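Local coordinates for mitogen activated protein kinase, putative (Leishmania donovani, PDB 4QNY), which is a putative mitogen-activated protein kinase that binds an ATP analogue and magnesium, and probably phosphorylates serine or threonine residues of target proteins, at residues R289-F294 / R298-L303; E218-R223 / E283-L288. All blocks are in the same frame, centred on the assembly; numbering follows the deposited sequence.

Contact 1 (R289-F294 / R298-L303); sequences RHMLVF and RRITVL
Arg-299 lies along the turn that follows helix 282-291 and grips the carbonyl of Val-293. Arg-299 NE reaches Val-293 O at 2.9 Å, and Arg-299 NH2 reaches Val-293 O at 3.0 Å. Both bonds are somewhat bent, and the oxygen lies almost level with the guanidinium, beside the edge that carries NE and NH2. The side chain leaves the backbone with CG opposite the backbone N (chi1 -176°). A bend at chi3 then turns the head toward Val-293. On the way Arg-299 CD passes 3.3 Å from Met-291 O. Val-293 CB packs against Arg-299 CA at 3.8 Å.

Beside this grip the backbones join. Ile-300 N bonds to His-290 O at 3.2 Å, almost straight at the hydrogen, although the donor stands well above the carbonyl plane. The buried Ile-300 packs two ways. Ile-300 CB stands over the centre of the His-290 ring, 3.7 Å from the centroid, in a CH-pi contact. Ile-300 CG2 meets Met-291 CG at 3.7 Å.

The outer side is looser. There the edge of the His-290 ring makes one weak bond, NE2 to Arg-298 O, and Arg-298 itself is exposed.

Arg-299 NH1 also forms a salt bridge with Glu-195, the glutamate of the Ala-Pro-Glu sequence that ends the activation segment. This arginine-glutamate pair is a hallmark of the protein kinase C-lobe.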
# COMPACT_ATOMS: atom_id res chain seq x y z
N ARG A 289 -11.84 15.41 -4.75
CA ARG A 289 -11.98 15.67 -6.18
C ARG A 289 -10.63 15.77 -6.88
O ARG A 289 -10.43 15.20 -7.95
CB ARG A 289 -12.78 16.95 -6.40
CG ARG A 289 -12.77 17.46 -7.84
CD ARG A 289 -12.92 18.97 -7.89
NE ARG A 289 -11.81 19.65 -7.22
CZ ARG A 289 -10.67 19.98 -7.82
NH1 ARG A 289 -10.48 19.69 -9.10
NH2 ARG A 289 -9.72 20.59 -7.13
N HIS A 290 -9.71 16.49 -6.26
CA HIS A 290 -8.41 16.75 -6.86
C HIS A 290 -7.50 15.52 -6.80
O HIS A 290 -6.66 15.31 -7.67
CB HIS A 290 -7.73 17.94 -6.17
CG HIS A 290 -6.78 18.69 -7.05
ND1 HIS A 290 -6.28 19.93 -6.73
CD2 HIS A 290 -6.24 18.37 -8.25
CE1 HIS A 290 -5.47 20.34 -7.68
NE2 HIS A 290 -5.43 19.41 -8.62
N MET A 291 -7.68 14.70 -5.76
CA MET A 291 -6.93 13.46 -5.63
C MET A 291 -7.36 12.44 -6.68
O MET A 291 -6.59 11.56 -7.06
CB MET A 291 -7.11 12.86 -4.23
CG MET A 291 -6.19 13.44 -3.17
SD MET A 291 -6.46 12.69 -1.55
CE MET A 291 -5.15 13.45 -0.60
N LEU A 292 -8.60 12.55 -7.14
CA LEU A 292 -9.15 11.59 -8.09
C LEU A 292 -9.34 12.21 -9.47
O LEU A 292 -10.38 12.02 -10.11
CB LEU A 292 -10.48 11.03 -7.56
CG LEU A 292 -10.37 10.20 -6.28
CD1 LEU A 292 -11.75 9.77 -5.79
CD2 LEU A 292 -9.49 8.98 -6.51
N VAL A 293 -8.34 12.95 -9.92
CA VAL A 293 -8.34 13.51 -11.27
C VAL A 293 -7.77 12.50 -12.25
O VAL A 293 -6.75 11.88 -11.98
CB VAL A 293 -7.54 14.83 -11.34
CG1 VAL A 293 -7.38 15.29 -12.78
CG2 VAL A 293 -8.21 15.90 -10.50
N PHE A 294 -8.46 12.33 -13.38
CA PHE A 294 -8.07 11.37 -14.41
C PHE A 294 -6.61 11.53 -14.84
O PHE A 294 -5.81 10.61 -14.68
CB PHE A 294 -8.99 11.52 -15.63
CG PHE A 294 -8.63 10.62 -16.78
CD1 PHE A 294 -9.04 9.30 -16.80
CD2 PHE A 294 -7.91 11.11 -17.85
CE1 PHE A 294 -8.71 8.48 -17.86
CE2 PHE A 294 -7.57 10.30 -18.91
CZ PHE A 294 -7.98 8.98 -18.92
N ARG A 298 -2.61 16.64 -13.90
CA ARG A 298 -3.51 17.65 -13.34
C ARG A 298 -4.00 17.22 -11.96
O ARG A 298 -4.70 17.97 -11.28
CB ARG A 298 -4.69 17.89 -14.29
CG ARG A 298 -4.29 18.52 -15.62
CD ARG A 298 -5.30 18.21 -16.71
NE ARG A 298 -6.54 18.97 -16.56
CZ ARG A 298 -6.91 19.95 -17.38
NH1 ARG A 298 -8.06 20.59 -17.17
NH2 ARG A 298 -6.13 20.30 -18.39
N ARG A 299 -3.62 16.01 -11.57
CA ARG A 299 -3.95 15.48 -10.25
C ARG A 299 -3.08 16.14 -9.19
O ARG A 299 -1.92 16.48 -9.45
CB ARG A 299 -3.77 13.96 -10.23
CG ARG A 299 -4.18 13.28 -8.94
CD ARG A 299 -3.90 11.79 -9.01
NE ARG A 299 -4.53 11.18 -10.17
CZ ARG A 299 -3.99 10.21 -10.90
NH1 ARG A 299 -2.80 9.72 -10.58
NH2 ARG A 299 -4.64 9.71 -11.94
N ILE A 300 -3.64 16.33 -8.00
CA ILE A 300 -2.91 16.97 -6.91
C ILE A 300 -1.70 16.13 -6.51
O ILE A 300 -1.73 14.90 -6.55
CB ILE A 300 -3.83 17.21 -5.68
CG1 ILE A 300 -3.23 18.26 -4.74
CG2 ILE A 300 -4.13 15.91 -4.94
CD1 ILE A 300 -4.18 18.71 -3.65
N THR A 301 -0.60 16.80 -6.16
CA THR A 301 0.61 16.12 -5.74
C THR A 301 0.59 15.92 -4.23
O THR A 301 -0.28 16.46 -3.54
CB THR A 301 1.88 16.89 -6.14
OG1 THR A 301 1.89 18.16 -5.49
CG2 THR A 301 1.92 17.10 -7.65
N VAL A 302 1.54 15.15 -3.72
CA VAL A 302 1.62 14.88 -2.29
C VAL A 302 1.90 16.16 -1.51
O VAL A 302 1.27 16.43 -0.48
CB VAL A 302 2.70 13.83 -1.97
CG1 VAL A 302 2.83 13.64 -0.47
CG2 VAL A 302 2.38 12.51 -2.65
N LEU A 303 2.85 16.96 -2.00
CA LEU A 303 3.18 18.24 -1.38
C LEU A 303 1.98 19.17 -1.33
O LEU A 303 1.68 19.75 -0.29
CB LEU A 303 4.33 18.91 -2.13
CG LEU A 303 5.74 18.37 -1.88
CD1 LEU A 303 6.70 18.84 -2.96
CD2 LEU A 303 6.23 18.80 -0.50

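Contact 2 (E218-R223 / E283-L288); sequences ELLGSR and EALDLL
Leu-220 joins the C-terminal end of helix 206-219 to the side of helix 282-291. In the protein kinase fold these are the F and H helices of the C-lobe. The backbones stay well apart, with the CA atoms of Leu-220 and Ala-284 8.3 Å from each other.

Between the helices the contact is entirely apolar. The two methyls of Leu-220 divide the work. Leu-220 CD1 touches Leu-288 CD2 at 3.8 Å and lies 4.3 Å from Leu-285 CD2. Leu-220 CD2 faces Ala-284 CB at 4.1 Å. Leu-220 and Leu-288 run past each other in opposite directions. In Leu-288, chi1 (-179°) swings CG away from the backbone N, and chi2, near 60°, sets CD2 against Leu-220 CD1. Ile-127 of helix 124-143 and Tyr-277 also touch Leu-220, so the packing continues beyond helix 282-291.

No hydrogen bond crosses between the segments. Within 218-223, Glu-218 O accepts from Gly-221 N and Ser-222 N, both on the same face of its carbonyl plane. The chain leaves the helix at Gly-221, which has a positive phi. Next along the chain, Ser-222 OG donates to a lone pair of Arg-223 O in the carbonyl plane, at 2.8 Å.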
# COMPACT_ATOMS: atom_id res chain seq x y z
N GLU A 218 -13.62 6.43 0.98
CA GLU A 218 -14.22 5.44 1.86
C GLU A 218 -14.30 5.94 3.30
O GLU A 218 -15.27 5.66 4.00
CB GLU A 218 -13.44 4.13 1.80
CG GLU A 218 -13.49 3.45 0.44
CD GLU A 218 -12.74 2.13 0.42
OE1 GLU A 218 -12.90 1.34 1.37
OE2 GLU A 218 -11.98 1.89 -0.54
N LEU A 219 -13.28 6.67 3.73
CA LEU A 219 -13.25 7.24 5.07
C LEU A 219 -14.38 8.25 5.27
O LEU A 219 -14.91 8.38 6.37
CB LEU A 219 -11.90 7.90 5.34
CG LEU A 219 -10.70 6.98 5.54
CD1 LEU A 219 -9.40 7.77 5.54
CD2 LEU A 219 -10.83 6.18 6.83
N LEU A 220 -14.74 8.94 4.20
CA LEU A 220 -15.80 9.95 4.25
C LEU A 220 -17.18 9.31 4.32
O LEU A 220 -18.19 10.01 4.39
CB LEU A 220 -15.71 10.87 3.04
CG LEU A 220 -14.63 11.95 3.09
CD1 LEU A 220 -14.50 12.65 1.75
CD2 LEU A 220 -14.94 12.95 4.19
N GLY A 221 -17.23 7.98 4.31
CA GLY A 221 -18.48 7.26 4.46
C GLY A 221 -18.95 6.58 3.19
O GLY A 221 -19.99 6.95 2.64
N SER A 222 -18.20 5.59 2.73
CA SER A 222 -18.55 4.87 1.51
C SER A 222 -17.79 3.56 1.35
O SER A 222 -16.69 3.39 1.89
CB SER A 222 -18.30 5.75 0.29
OG SER A 222 -18.57 5.04 -0.91
N ARG A 223 -18.38 2.63 0.61
CA ARG A 223 -17.69 1.43 0.16
C ARG A 223 -16.71 1.83 -0.95
O ARG A 223 -16.80 2.95 -1.46
CB ARG A 223 -18.70 0.38 -0.32
CG ARG A 223 -19.32 -0.44 0.80
CD ARG A 223 -18.35 -1.50 1.31
NE ARG A 223 -18.07 -2.51 0.29
CZ ARG A 223 -17.21 -3.51 0.44
NH1 ARG A 223 -16.54 -3.65 1.58
NH2 ARG A 223 -17.02 -4.38 -0.54
N GLU A 283 -14.05 21.45 2.01
CA GLU A 283 -12.61 21.25 1.95
C GLU A 283 -12.27 19.78 1.70
O GLU A 283 -11.35 19.46 0.95
CB GLU A 283 -11.94 21.72 3.25
CG GLU A 283 -11.92 23.23 3.44
CD GLU A 283 -13.27 23.80 3.83
OE1 GLU A 283 -14.00 23.12 4.58
OE2 GLU A 283 -13.59 24.91 3.38
N ALA A 284 -13.04 18.89 2.32
CA ALA A 284 -12.83 17.45 2.16
C ALA A 284 -13.19 17.00 0.75
O ALA A 284 -12.51 16.16 0.17
CB ALA A 284 -13.65 16.69 3.19
N LEU A 285 -14.26 17.57 0.22
CA LEU A 285 -14.76 17.17 -1.09
C LEU A 285 -13.90 17.73 -2.22
O LEU A 285 -13.88 17.18 -3.32
CB LEU A 285 -16.21 17.61 -1.27
CG LEU A 285 -17.21 16.88 -0.36
CD1 LEU A 285 -18.64 17.29 -0.68
CD2 LEU A 285 -17.04 15.37 -0.49
N ASP A 286 -13.18 18.81 -1.95
CA ASP A 286 -12.27 19.37 -2.94
C ASP A 286 -10.99 18.55 -3.02
O ASP A 286 -10.49 18.26 -4.10
CB ASP A 286 -11.94 20.82 -2.63
CG ASP A 286 -10.89 21.38 -3.57
OD1 ASP A 286 -11.21 21.58 -4.76
OD2 ASP A 286 -9.75 21.61 -3.13
N LEU A 287 -10.45 18.19 -1.85
CA LEU A 287 -9.26 17.36 -1.78
C LEU A 287 -9.52 16.01 -2.42
O LEU A 287 -8.67 15.46 -3.12
CB LEU A 287 -8.80 17.19 -0.33
CG LEU A 287 -7.53 16.36 -0.13
CD1 LEU A 287 -6.35 17.01 -0.83
CD2 LEU A 287 -7.24 16.16 1.35
N LEU A 288 -10.71 15.47 -2.18
CA LEU A 288 -11.14 14.21 -2.77
C LEU A 288 -11.24 14.32 -4.28
O LEU A 288 -10.78 13.43 -5.01
CB LEU A 288 -12.48 13.77 -2.17
CG LEU A 288 -13.05 12.44 -2.66
CD1 LEU A 288 -12.09 11.31 -2.35
CD2 LEU A 288 -14.41 12.18 -2.04

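Both contacts use helix 282-291 of the C-lobe, and their centres lie 13 Å apart. Contact 2 takes residues 283-288 of that helix. Contact 1 takes its last turn and the chain just after it. They come in series: contact 2 closes a long excursion from helix 206-219, about half of it helical, and contact 1 is a short return of the chain leading into helix 302-306. The two meet where Ile-300 CD1 packs on Leu-287 CD1, 3.9 Å apart. Helix 282-291 thus packs on the end of helix 206-219 near its start, and the turn after it is held by the arginine that pairs with the end of the activation segment.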